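Local coordinates for mandelate racemase / muconate lactonizing enzyme family protein (Agrobacterium tumefaciens, PDB 4DXK) that probably acts as a lyase or racemase of the enolase superfamily, its substrate unassigned, at residues T4-V9 with R52-D57; T15-V20 with E33-A38; G109-E114 with S333-N338; V324-S329 with L340-V345. One frame throughout, in Å; residues are numbered along the deposited sequence. Where two conformers were deposited one is given.

Contact 1: T4-V9 with R52-D57; sequences TKLETV and RVIGRD
Leu-6 of strand 3-11 meets Val-53, at the end of helix 38-53, with its side chain lying nearly at a right angle to that of the valine. A single methyl does the touching on the helix side: CG2 of Val-53 sits 3.9 Å from CD1 of Leu-6 and 4.1 Å from its CD2, and so rests against the fork of the leucine. This is the buried side of the contact, where Val-45, Ile-49 and Ala-50 of the same helix also pack on Leu-6.

Ile-54 packs just as closely at the partly exposed margin. Its CD1 lies against the strand backbone, 3.6 Å from the carbonyl O of Thr-4 and 3.8 Å from CA of Lys-5. The loose side is made by Thr-4, Lys-5 and the turn after Ile-54. Thr-4 and Lys-5 form a classic beta bulge opposite His-23; their side chains start away from the helix end. A type II turn runs from Val-53 to Arg-56, closed by the 3.0 Å bond from Arg-56 N to Val-53 O, and exposed Gly-55 occupies its third position.

No hydrogen bond or salt bridge crosses between the segments. The attachment within the N-terminal capping domain is therefore apolar, consistent with its depending on shape rather than polar pairing.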
loop_
_atom_site.group_PDB
_atom_site.type_symbol
_atom_site.label_atom_id
_atom_site.label_comp_id
_atom_site.label_asym_id
_atom_site.label_seq_id
_atom_site.Cartn_x
_atom_site.Cartn_y
_atom_site.Cartn_z
ATOM N N THR A 4 -28.479 42.389 11.582
ATOM C CA THR A 4 -28.970 43.118 12.743
ATOM C C THR A 4 -29.578 42.212 13.805
ATOM O O THR A 4 -29.526 42.532 14.994
ATOM C CB THR A 4 -30.038 44.134 12.334
ATOM O OG1 THR A 4 -30.997 43.466 11.507
ATOM C CG2 THR A 4 -29.413 45.309 11.583
ATOM N N LYS A 5 -30.244 41.140 13.383
ATOM C CA LYS A 5 -30.920 40.248 14.329
ATOM C C LYS A 5 -30.843 38.804 13.874
ATOM O O LYS A 5 -30.854 38.521 12.677
ATOM C CB LYS A 5 -32.404 40.605 14.469
ATOM C CG LYS A 5 -32.708 42.047 14.790
ATOM C CD LYS A 5 -34.192 42.344 14.628
ATOM C CE LYS A 5 -35.049 41.368 15.417
ATOM N NZ LYS A 5 -36.501 41.733 15.382
ATOM N N LEU A 6 -30.783 37.892 14.837
ATOM C CA LEU A 6 -30.972 36.474 14.570
ATOM C C LEU A 6 -32.238 36.033 15.258
ATOM O O LEU A 6 -32.413 36.243 16.466
ATOM C CB LEU A 6 -29.825 35.626 15.111
ATOM C CG LEU A 6 -28.447 35.709 14.482
ATOM C CD1 LEU A 6 -27.612 34.500 14.922
ATOM C CD2 LEU A 6 -28.537 35.812 12.961
ATOM N N GLU A 7 -33.124 35.413 14.496
ATOM C CA GLU A 7 -34.410 34.964 15.003
ATOM C C GLU A 7 -34.492 33.457 14.809
ATOM O O GLU A 7 -34.164 32.947 13.734
ATOM C CB GLU A 7 -35.537 35.669 14.244
ATOM C CG GLU A 7 -36.928 35.136 14.540
ATOM C CD GLU A 7 -38.001 35.807 13.701
ATOM O OE1 GLU A 7 -37.665 36.546 12.748
ATOM O OE2 GLU A 7 -39.193 35.595 13.989
ATOM N N THR A 8 -34.908 32.736 15.841
ATOM C CA THR A 8 -35.201 31.322 15.687
ATOM C C THR A 8 -36.692 31.090 15.868
ATOM O O THR A 8 -37.343 31.768 16.669
ATOM C CB THR A 8 -34.417 30.469 16.682
ATOM O OG1 THR A 8 -34.555 31.024 17.996
ATOM C CG2 THR A 8 -32.939 30.426 16.300
ATOM N N VAL A 9 -37.229 30.128 15.121
ATOM C CA VAL A 9 -38.652 29.814 15.141
ATOM C C VAL A 9 -38.817 28.311 15.274
ATOM O O VAL A 9 -38.158 27.539 14.564
ATOM C CB VAL A 9 -39.345 30.277 13.843
ATOM C CG1 VAL A 9 -40.843 29.998 13.896
ATOM C CG2 VAL A 9 -39.093 31.751 13.595
ATOM N N ARG A 52 -21.136 36.323 17.342
ATOM C CA ARG A 52 -20.126 36.339 16.296
ATOM C C ARG A 52 -20.589 36.967 14.987
ATOM O O ARG A 52 -19.760 37.309 14.141
ATOM C CB ARG A 52 -19.627 34.925 16.022
ATOM C CG ARG A 52 -18.758 34.401 17.137
ATOM C CD ARG A 52 -18.474 32.917 17.000
ATOM N NE ARG A 52 -17.527 32.476 18.021
ATOM C CZ ARG A 52 -17.836 32.281 19.296
ATOM N NH1 ARG A 52 -19.077 32.469 19.725
ATOM N NH2 ARG A 52 -16.900 31.887 20.154
ATOM N N VAL A 53 -21.898 37.112 14.792
ATOM C CA VAL A 53 -22.373 37.560 13.481
ATOM C C VAL A 53 -23.186 38.855 13.469
ATOM O O VAL A 53 -23.323 39.469 12.415
ATOM C CB VAL A 53 -23.152 36.458 12.725
ATOM C CG1 VAL A 53 -22.336 35.176 12.664
ATOM C CG2 VAL A 53 -24.514 36.219 13.366
ATOM N N ILE A 54 -23.746 39.271 14.601
ATOM C CA ILE A 54 -24.441 40.556 14.625
ATOM C C ILE A 54 -23.442 41.647 14.267
ATOM O O ILE A 54 -22.350 41.713 14.848
ATOM C CB ILE A 54 -25.068 40.869 16.001
ATOM C CG1 ILE A 54 -26.102 39.810 16.379
ATOM C CG2 ILE A 54 -25.690 42.273 16.012
ATOM C CD1 ILE A 54 -27.280 39.753 15.448
ATOM N N GLY A 55 -23.811 42.488 13.305
ATOM C CA GLY A 55 -22.942 43.559 12.855
ATOM C C GLY A 55 -22.086 43.187 11.655
ATOM O O GLY A 55 -21.437 44.055 11.070
ATOM N N ARG A 56 -22.075 41.906 11.281
ATOM C CA ARG A 56 -21.235 41.428 10.179
ATOM C C ARG A 56 -21.934 41.531 8.824
ATOM O O ARG A 56 -23.166 41.509 8.738
ATOM C CB ARG A 56 -20.824 39.976 10.423
ATOM C CG ARG A 56 -19.916 39.776 11.632
ATOM C CD ARG A 56 -18.473 40.126 11.295
ATOM N NE ARG A 56 -18.015 39.336 10.153
ATOM C CZ ARG A 56 -17.367 38.177 10.234
ATOM N NH1 ARG A 56 -17.040 37.656 11.414
ATOM N NH2 ARG A 56 -17.024 37.537 9.122
ATOM N N ASP A 57 -21.131 41.596 7.766
ATOM C CA ASP A 57 -21.628 41.643 6.398
ATOM C C ASP A 57 -22.034 40.223 5.984
ATOM O O ASP A 57 -21.185 39.335 5.892
ATOM C CB ASP A 57 -20.497 42.171 5.510
ATOM C CG ASP A 57 -20.889 42.321 4.059
ATOM O OD1 ASP A 57 -21.941 41.799 3.637
ATOM O OD2 ASP A 57 -20.110 42.978 3.329
#

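Contact 2: T15-V20 with E33-A38; sequences TNLLWV and ETFFGA
Leu-18 and Thr-34 form the hydrogen-bonded pair at the centre of this antiparallel hairpin. Thr-34 N gives a 3.0 Å bond to Leu-18 O, in its carbonyl plane, and Leu-18 N returns one of 3.1 Å to Thr-34 O from a tilted approach. The pairing continues past the strand end, where Phe-36 N reaches a lone pair of Asn-16 O at 2.8 Å.

One side-chain hydrogen bond joins the strands. Trp-19 and Glu-33, a non-hydrogen-bonded pair, run side by side, and the indole NE1 donates to Glu-33 OE1 at 2.8 Å. The bond is bent, with an N-H...O angle of 135°; it uses the anti lone pair of the oxygen, which lies somewhat out of the indole plane.

Asn-16 CB stands over one face of the Phe-35 ring, 3.6 Å from the centroid, in a CH-pi contact, while Leu-17 CD2 abuts the ring edge, 3.8 Å from CD1 of Phe-35. Asn-16 OD1 lies at the edge of the Phe-36 ring. Ala-38 CB packs against the carbonyls of Thr-15 and Leu-17, 3.4 Å from each O, and against Leu-18 CB.

Water fills in where the backbones diverge: one molecule bridges Thr-15 O and Ala-38 N, another Asn-16 O and Phe-36 O, and a third Asn-16 OD1 and Gly-37 N.

Strand 3-11 borders strand 17-24 on its other side. Helix 38-53, with Gly-37 at its N-cap position, covers the Leu-18 and Thr-34 face together with helix 79-99; Glu-33, on the other face, reaches the start of helix 323-335.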
loop_
_atom_site.group_PDB
_atom_site.type_symbol
_atom_site.label_atom_id
_atom_site.label_comp_id
_atom_site.label_asym_id
_atom_site.label_seq_id
_atom_site.Cartn_x
_atom_site.Cartn_y
_atom_site.Cartn_z
ATOM N N THR A 15 -41.765 19.092 16.223
ATOM C CA THR A 15 -40.725 19.432 17.193
ATOM C C THR A 15 -39.296 19.232 16.703
ATOM O O THR A 15 -38.364 19.726 17.338
ATOM C CB THR A 15 -40.888 18.667 18.525
ATOM O OG1 THR A 15 -40.885 17.261 18.263
ATOM C CG2 THR A 15 -42.181 19.064 19.224
ATOM N N ASN A 16 -39.103 18.518 15.594
ATOM C CA ASN A 16 -37.753 18.356 15.049
ATOM C C ASN A 16 -37.252 19.538 14.232
ATOM O O ASN A 16 -36.058 19.634 13.951
ATOM C CB ASN A 16 -37.644 17.082 14.215
ATOM C CG ASN A 16 -37.626 15.834 15.066
ATOM O OD1 ASN A 16 -37.003 15.805 16.125
ATOM N ND2 ASN A 16 -38.306 14.794 14.607
ATOM N N LEU A 17 -38.155 20.440 13.856
ATOM C CA LEU A 17 -37.796 21.522 12.951
ATOM C C LEU A 17 -37.314 22.785 13.653
ATOM O O LEU A 17 -37.849 23.176 14.697
ATOM C CB LEU A 17 -38.982 21.863 12.043
ATOM C CG LEU A 17 -39.092 20.953 10.820
ATOM C CD1 LEU A 17 -40.473 21.027 10.188
ATOM C CD2 LEU A 17 -38.033 21.307 9.793
ATOM N N LEU A 18 -36.320 23.435 13.063
ATOM C CA LEU A 18 -35.882 24.743 13.512
ATOM C C LEU A 18 -35.688 25.635 12.302
ATOM O O LEU A 18 -35.020 25.234 11.342
ATOM C CB LEU A 18 -34.555 24.643 14.273
ATOM C CG LEU A 18 -34.001 25.984 14.763
ATOM C CD1 LEU A 18 -34.921 26.587 15.812
ATOM C CD2 LEU A 18 -32.596 25.865 15.311
ATOM N N TRP A 19 -36.254 26.840 12.345
ATOM C CA TRP A 19 -35.944 27.866 11.353
ATOM C C TRP A 19 -35.059 28.935 11.964
ATOM O O TRP A 19 -35.209 29.301 13.142
ATOM C CB TRP A 19 -37.215 28.472 10.738
ATOM C CG TRP A 19 -37.953 27.433 9.991
ATOM C CD1 TRP A 19 -37.718 27.026 8.709
ATOM C CD2 TRP A 19 -38.984 26.584 10.501
ATOM N NE1 TRP A 19 -38.572 26.005 8.373
ATOM C CE2 TRP A 19 -39.353 25.704 9.462
ATOM C CE3 TRP A 19 -39.640 26.485 11.733
ATOM C CZ2 TRP A 19 -40.351 24.737 9.618
ATOM C CZ3 TRP A 19 -40.628 25.528 11.885
ATOM C CH2 TRP A 19 -40.976 24.670 10.834
ATOM N N VAL A 20 -34.117 29.416 11.162
ATOM C CA VAL A 20 -33.233 30.501 11.554
ATOM C C VAL A 20 -33.434 31.617 10.547
ATOM O O VAL A 20 -33.286 31.407 9.334
ATOM C CB VAL A 20 -31.761 30.041 11.543
ATOM C CG1 VAL A 20 -30.815 31.214 11.817
ATOM C CG2 VAL A 20 -31.540 28.929 12.552
ATOM N N GLU A 33 -32.932 26.581 7.784
ATOM C CA GLU A 33 -33.666 25.512 8.442
ATOM C C GLU A 33 -32.722 24.377 8.767
ATOM O O GLU A 33 -31.764 24.138 8.038
ATOM C CB GLU A 33 -34.767 25.014 7.495
ATOM C CG GLU A 33 -35.751 23.984 8.029
ATOM C CD GLU A 33 -36.617 23.444 6.896
ATOM O OE1 GLU A 33 -37.715 23.998 6.633
ATOM O OE2 GLU A 33 -36.158 22.498 6.220
ATOM N N THR A 34 -33.006 23.664 9.846
ATOM C CA THR A 34 -32.357 22.390 10.110
ATOM C C THR A 34 -33.337 21.481 10.851
ATOM O O THR A 34 -34.486 21.859 11.093
ATOM C CB THR A 34 -30.991 22.559 10.827
ATOM O OG1 THR A 34 -30.320 21.294 10.871
ATOM C CG2 THR A 34 -31.172 23.085 12.233
ATOM N N PHE A 35 -32.879 20.281 11.186
ATOM C CA PHE A 35 -33.761 19.223 11.657
ATOM C C PHE A 35 -33.021 18.404 12.701
ATOM O O PHE A 35 -31.832 18.101 12.530
ATOM C CB PHE A 35 -34.129 18.333 10.461
ATOM C CG PHE A 35 -35.316 17.433 10.680
ATOM C CD1 PHE A 35 -36.590 17.887 10.388
ATOM C CD2 PHE A 35 -35.158 16.119 11.105
ATOM C CE1 PHE A 35 -37.700 17.058 10.540
ATOM C CE2 PHE A 35 -36.262 15.287 11.262
ATOM C CZ PHE A 35 -37.528 15.764 10.980
ATOM N N PHE A 36 -33.750 18.047 13.763
ATOM C CA PHE A 36 -33.299 17.279 14.943
ATOM C C PHE A 36 -32.692 18.171 16.011
ATOM O O PHE A 36 -31.871 19.048 15.724
ATOM C CB PHE A 36 -32.330 16.133 14.631
ATOM C CG PHE A 36 -32.956 14.961 13.930
ATOM C CD1 PHE A 36 -34.133 14.377 14.394
ATOM C CD2 PHE A 36 -32.336 14.412 12.810
ATOM C CE1 PHE A 36 -34.688 13.283 13.735
ATOM C CE2 PHE A 36 -32.880 13.312 12.158
ATOM C CZ PHE A 36 -34.056 12.750 12.616
ATOM N N GLY A 37 -33.098 17.930 17.253
ATOM C CA GLY A 37 -32.560 18.654 18.387
ATOM C C GLY A 37 -32.808 20.141 18.267
ATOM O O GLY A 37 -31.917 20.949 18.542
ATOM N N ALA A 38 -34.027 20.505 17.886
ATOM C CA ALA A 38 -34.355 21.894 17.599
ATOM C C ALA A 38 -34.109 22.829 18.782
ATOM O O ALA A 38 -33.624 23.938 18.594
ATOM C CB ALA A 38 -35.791 22.006 17.120
HETATM O O HOH W 1 -36.100 18.541 18.390
HETATM O O HOH W 2 -33.366 21.420 14.533
HETATM O O HOH W 3 -35.087 15.938 17.756
#

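Contact 3: G109-E114 with S333-N338; sequences GFSRRE and SLNAPN
NH1 of Arg-112 is shared by two backbone carbonyls, one in the last turn of helix 323-335 and one just past it, donating to Ser-333 O and Ala-336 O, each at 2.8 Å. The bond to Ala-336 is almost straight, 171° at the hydrogen, and lies in the guanidinium plane, though it meets the carbonyl from above its plane. NH2 adds Pro-337 O at 3.0 Å. A bend at chi3 (61°) folds the arginine back over the helix end, so that the edge of its guanidinium faces all three oxygens, a positive group set where the helix dipole would probably favour it.

The rest of the loop extends the grip. Arg-112 N bonds to Leu-334 O at 3.1 Å, with Ser-111 N as a weak second donor, and Ser-111 OG donates to Asn-335 O at 2.7 Å. Asn-335 ND2 reaches a lone pair of Gly-109 O at 3.0 Å and also bonds Asp-62 of the second subunit. Leu-334 supplies the apolar part, its CD1 lying 3.8 Å from CE2 at the edge of the Phe-110 ring and its CD2 against the Glu-114 backbone.

The loop, which leads from helix 103-106 into strand 115-118, is thereby fastened to helix 323-335, with strand 367-369 beside Leu-334 and helix 297-310 beside Pro-337.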
loop_
_atom_site.group_PDB
_atom_site.type_symbol
_atom_site.label_atom_id
_atom_site.label_comp_id
_atom_site.label_asym_id
_atom_site.label_seq_id
_atom_site.Cartn_x
_atom_site.Cartn_y
_atom_site.Cartn_z
ATOM N N GLY A 109 -25.244 28.496 -11.929
ATOM C CA GLY A 109 -26.212 28.421 -13.004
ATOM C C GLY A 109 -27.124 27.213 -12.958
ATOM O O GLY A 109 -26.818 26.217 -12.295
ATOM N N PHE A 110 -28.247 27.301 -13.657
ATOM C CA PHE A 110 -29.160 26.169 -13.797
ATOM C C PHE A 110 -28.613 25.196 -14.829
ATOM O O PHE A 110 -28.889 25.331 -16.030
ATOM C CB PHE A 110 -30.536 26.647 -14.256
ATOM C CG PHE A 110 -31.327 27.360 -13.197
ATOM C CD1 PHE A 110 -31.150 28.723 -12.968
ATOM C CD2 PHE A 110 -32.285 26.677 -12.461
ATOM C CE1 PHE A 110 -31.904 29.386 -12.002
ATOM C CE2 PHE A 110 -33.036 27.326 -11.486
ATOM C CZ PHE A 110 -32.849 28.687 -11.257
ATOM N N SER A 111 -27.863 24.197 -14.384
ATOM C CA SER A 111 -27.342 23.198 -15.301
ATOM C C SER A 111 -28.456 22.323 -15.865
ATOM O O SER A 111 -28.315 21.748 -16.943
ATOM C CB SER A 111 -26.258 22.380 -14.620
ATOM O OG SER A 111 -25.232 23.244 -14.151
ATOM N N ARG A 112 -29.559 22.242 -15.129
ATOM C CA ARG A 112 -30.794 21.618 -15.597
ATOM C C ARG A 112 -31.928 22.448 -15.005
ATOM O O ARG A 112 -31.737 23.167 -14.018
ATOM C CB ARG A 112 -30.873 20.150 -15.142
ATOM C CG ARG A 112 -30.736 19.969 -13.625
ATOM C CD ARG A 112 -30.627 18.502 -13.193
ATOM N NE ARG A 112 -29.454 17.857 -13.771
ATOM C CZ ARG A 112 -28.222 17.952 -13.281
ATOM N NH1 ARG A 112 -27.980 18.648 -12.179
ATOM N NH2 ARG A 112 -27.218 17.343 -13.902
ATOM N N ARG A 113 -33.111 22.325 -15.594
ATOM C CA ARG A 113 -34.272 23.096 -15.168
ATOM C C ARG A 113 -35.146 22.301 -14.201
ATOM O O ARG A 113 -35.967 22.862 -13.477
ATOM C CB ARG A 113 -35.086 23.524 -16.390
ATOM C CG ARG A 113 -34.367 24.505 -17.306
ATOM C CD ARG A 113 -34.203 25.857 -16.628
ATOM N NE ARG A 113 -33.299 26.734 -17.367
ATOM C CZ ARG A 113 -32.971 27.963 -16.981
ATOM N NH1 ARG A 113 -33.474 28.471 -15.865
ATOM N NH2 ARG A 113 -32.136 28.686 -17.712
ATOM N N GLU A 114 -34.962 20.988 -14.199
ATOM C CA GLU A 114 -35.675 20.104 -13.289
ATOM C C GLU A 114 -34.811 18.868 -13.135
ATOM O O GLU A 114 -33.908 18.628 -13.946
ATOM C CB GLU A 114 -37.048 19.733 -13.850
ATOM C CG GLU A 114 -36.981 18.953 -15.151
ATOM C CD GLU A 114 -38.345 18.710 -15.776
ATOM O OE1 GLU A 114 -39.367 19.100 -15.166
ATOM O OE2 GLU A 114 -38.392 18.130 -16.882
ATOM N N SER A 333 -29.278 20.806 -6.528
ATOM C CA SER A 333 -29.447 19.745 -7.510
ATOM C C SER A 333 -29.657 20.256 -8.930
ATOM O O SER A 333 -29.369 19.533 -9.873
ATOM C CB SER A 333 -30.604 18.836 -7.105
ATOM O OG SER A 333 -30.252 18.079 -5.964
ATOM N N LEU A 334 -30.174 21.472 -9.098
ATOM C CA LEU A 334 -30.307 22.030 -10.439
ATOM C C LEU A 334 -28.981 22.596 -10.929
ATOM O O LEU A 334 -28.734 22.667 -12.131
ATOM C CB LEU A 334 -31.398 23.105 -10.495
ATOM C CG LEU A 334 -32.804 22.609 -10.152
ATOM C CD1 LEU A 334 -33.806 23.715 -10.424
ATOM C CD2 LEU A 334 -33.202 21.357 -10.902
ATOM N N ASN A 335 -28.120 23.007 -10.006
ATOM C CA ASN A 335 -26.816 23.525 -10.385
ATOM C C ASN A 335 -25.744 22.452 -10.595
ATOM O O ASN A 335 -25.039 22.455 -11.596
ATOM C CB ASN A 335 -26.292 24.529 -9.358
ATOM C CG ASN A 335 -24.827 24.791 -9.541
ATOM O OD1 ASN A 335 -23.990 24.250 -8.798
ATOM N ND2 ASN A 335 -24.490 25.549 -10.569
ATOM N N ALA A 336 -25.586 21.552 -9.630
ATOM C CA ALA A 336 -24.436 20.654 -9.642
ATOM C C ALA A 336 -24.521 19.706 -10.826
ATOM O O ALA A 336 -25.472 18.949 -10.928
ATOM C CB ALA A 336 -24.363 19.875 -8.349
ATOM N N PRO A 337 -23.524 19.725 -11.726
ATOM C CA PRO A 337 -23.640 18.843 -12.890
ATOM C C PRO A 337 -23.767 17.367 -12.529
ATOM O O PRO A 337 -24.415 16.614 -13.256
ATOM C CB PRO A 337 -22.349 19.126 -13.672
ATOM C CG PRO A 337 -22.076 20.568 -13.358
ATOM C CD PRO A 337 -22.423 20.695 -11.884
ATOM N N ASN A 338 -23.208 16.961 -11.395
ATOM C CA ASN A 338 -23.260 15.563 -10.974
ATOM C C ASN A 338 -24.401 15.244 -10.010
ATOM O O ASN A 338 -24.390 14.184 -9.399
ATOM C CB ASN A 338 -21.924 15.115 -10.364
ATOM C CG ASN A 338 -21.595 15.845 -9.086
ATOM O OD1 ASN A 338 -21.968 17.010 -8.923
ATOM N ND2 ASN A 338 -20.890 15.180 -8.175
#

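Contact 4: V324-S329 with L340-V345; sequences VVLCAS and LVQESV
A bend at chi2 (57°) turns the Gln-342 amide toward helix 323-335, while Leu-326, with CG trans to its backbone N (chi1 173°), extends from the helix toward the chain beyond Gln-342. The leucine touches through one methyl: CD1 lies 3.4 Å from Glu-343 O and 3.9 Å from CB of Ser-344.

At the other end CB of Ser-329 sits 3.4 Å from OE1 of Gln-342. The hydroxyl of this serine turns back along the helix, donating to Val-325 O at 2.7 Å from the face of that carbonyl opposite Ser-329 N. Ser-329 O and Gln-342 OE1, both acceptors 3.2 Å apart, do not bond each other; Ser-333 OG lies within hydrogen-bonding range of both. The glutamine NE2 makes a nearly straight 3.0 Å bond to Glu-343 O, on a lone pair and in the amide plane, which holds the buried amide against rotation.

The Glu-343 carboxylate accepts from N of the succinimide residue at position 319 and lies about 3 Å from a phosphate ion, probably from the crystallisation liquor. The contact packs a helix of the C-terminal alpha/beta-barrel domain on the short strand 342-343 that follows it. That strand runs parallel to strand 115-118, and Ile-368 of strand 367-369 and Tyr-353 of helix 353-356 cover Leu-326.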
loop_
_atom_site.group_PDB
_atom_site.type_symbol
_atom_site.label_atom_id
_atom_site.label_comp_id
_atom_site.label_asym_id
_atom_site.label_seq_id
_atom_site.Cartn_x
_atom_site.Cartn_y
_atom_site.Cartn_z
ATOM N N VAL A 324 -37.750 24.052 3.664
ATOM C CA VAL A 324 -36.624 24.895 3.254
ATOM C C VAL A 324 -35.442 24.029 2.809
ATOM O O VAL A 324 -34.805 24.311 1.796
ATOM C CB VAL A 324 -36.212 25.893 4.359
ATOM C CG1 VAL A 324 -34.951 26.641 3.974
ATOM C CG2 VAL A 324 -37.348 26.852 4.655
ATOM N N VAL A 325 -35.160 22.965 3.553
ATOM C CA VAL A 325 -34.112 22.037 3.136
ATOM C C VAL A 325 -34.454 21.396 1.794
ATOM O O VAL A 325 -33.587 21.288 0.933
ATOM C CB VAL A 325 -33.780 20.983 4.221
ATOM C CG1 VAL A 325 -32.918 19.846 3.662
ATOM C CG2 VAL A 325 -33.060 21.656 5.362
ATOM N N LEU A 326 -35.701 20.989 1.591
ATOM C CA LEU A 326 -36.077 20.459 0.287
ATOM C C LEU A 326 -35.813 21.488 -0.815
ATOM O O LEU A 326 -35.234 21.171 -1.862
ATOM C CB LEU A 326 -37.538 20.010 0.277
ATOM C CG LEU A 326 -38.071 19.587 -1.096
ATOM C CD1 LEU A 326 -37.337 18.362 -1.644
ATOM C CD2 LEU A 326 -39.568 19.320 -1.045
ATOM N N CYS A 327 -36.213 22.730 -0.575
ATOM C CA CYS A 327 -36.058 23.761 -1.581
ATOM C C CYS A 327 -34.588 24.084 -1.874
ATOM O O CYS A 327 -34.158 24.096 -3.030
ATOM C CB CYS A 327 -36.816 25.018 -1.161
ATOM S SG CYS A 327 -36.671 26.324 -2.361
ATOM N N ALA A 328 -33.812 24.370 -0.836
ATOM C CA ALA A 328 -32.402 24.691 -1.030
ATOM C C ALA A 328 -31.640 23.516 -1.657
ATOM O O ALA A 328 -30.723 23.707 -2.466
ATOM C CB ALA A 328 -31.781 25.130 0.280
ATOM N N SER A 329 -32.026 22.294 -1.295
ATOM C CA SER A 329 -31.404 21.122 -1.901
ATOM C C SER A 329 -31.724 21.044 -3.386
ATOM O O SER A 329 -30.885 20.625 -4.196
ATOM C CB SER A 329 -31.863 19.842 -1.213
ATOM O OG SER A 329 -31.455 19.833 0.146
ATOM N N LEU A 340 -27.661 13.589 -9.118
ATOM C CA LEU A 340 -28.278 12.412 -9.719
ATOM C C LEU A 340 -29.793 12.410 -9.585
ATOM O O LEU A 340 -30.524 12.154 -10.544
ATOM C CB LEU A 340 -27.701 11.165 -9.042
ATOM C CG LEU A 340 -28.233 9.806 -9.482
ATOM C CD1 LEU A 340 -27.864 9.517 -10.930
ATOM C CD2 LEU A 340 -27.683 8.723 -8.579
ATOM N N VAL A 341 -30.260 12.628 -8.360
ATOM C CA VAL A 341 -31.680 12.671 -8.039
ATOM C C VAL A 341 -31.865 13.611 -6.867
ATOM O O VAL A 341 -30.925 13.845 -6.099
ATOM C CB VAL A 341 -32.226 11.291 -7.607
ATOM C CG1 VAL A 341 -32.492 10.399 -8.807
ATOM C CG2 VAL A 341 -31.278 10.614 -6.615
ATOM N N GLN A 342 -33.073 14.153 -6.734
ATOM C CA GLN A 342 -33.441 14.943 -5.560
ATOM C C GLN A 342 -34.614 14.295 -4.848
ATOM O O GLN A 342 -35.747 14.369 -5.329
ATOM C CB GLN A 342 -33.800 16.385 -5.931
ATOM C CG GLN A 342 -34.263 17.197 -4.719
ATOM C CD GLN A 342 -33.214 17.201 -3.623
ATOM O OE1 GLN A 342 -32.084 17.646 -3.836
ATOM N NE2 GLN A 342 -33.573 16.677 -2.444
ATOM N N GLU A 343 -34.335 13.650 -3.717
ATOM C CA GLU A 343 -35.351 13.054 -2.859
ATOM C C GLU A 343 -36.453 14.045 -2.498
ATOM O O GLU A 343 -36.171 15.225 -2.257
ATOM C CB GLU A 343 -34.691 12.587 -1.563
ATOM C CG GLU A 343 -35.619 11.805 -0.668
ATOM C CD GLU A 343 -34.981 11.396 0.633
ATOM O OE1 GLU A 343 -34.146 12.154 1.171
ATOM O OE2 GLU A 343 -35.315 10.302 1.125
ATOM N N SER A 344 -37.694 13.576 -2.441
ATOM C CA SER A 344 -38.759 14.435 -1.954
ATOM C C SER A 344 -39.850 13.628 -1.279
ATOM O O SER A 344 -39.877 12.404 -1.376
ATOM C CB SER A 344 -39.338 15.292 -3.084
ATOM O OG SER A 344 -40.030 14.502 -4.035
ATOM N N VAL A 345 -40.735 14.339 -0.588
ATOM C CA VAL A 345 -41.867 13.763 0.120
ATOM C C VAL A 345 -42.993 13.463 -0.862
ATOM O O VAL A 345 -43.322 14.295 -1.711
ATOM C CB VAL A 345 -42.398 14.757 1.177
ATOM C CG1 VAL A 345 -43.710 14.270 1.785
ATOM C CG2 VAL A 345 -41.348 15.022 2.257
#

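In the fold
Contacts 1 and 2 share the N-terminal capping sheet: their centres lie 17 Å apart, and Val-9 N approaches Trp-19 O at 2.9 Å where strands 3-11 and 17-24 pair. Contacts 3 and 4 use successive parts of one helix; their centres are 12 Å apart, and Ser-333 OG to Gln-342 OE1 (2.8 Å) couples them. Contact 2 reaches contact 4 across the domain boundary through Glu-33, whose OE2 lies 2.9 Å from Val-325 N and OE1 3.0 Å from Val-324 N. Glu-216, Glu-242 and Glu-268 form a sodium site in this enzyme. Separately, the Glu-343 side chain lies about 6 Å from a bound sodium ion, and that of Phe-36 about 9 Å from a bound sodium ion.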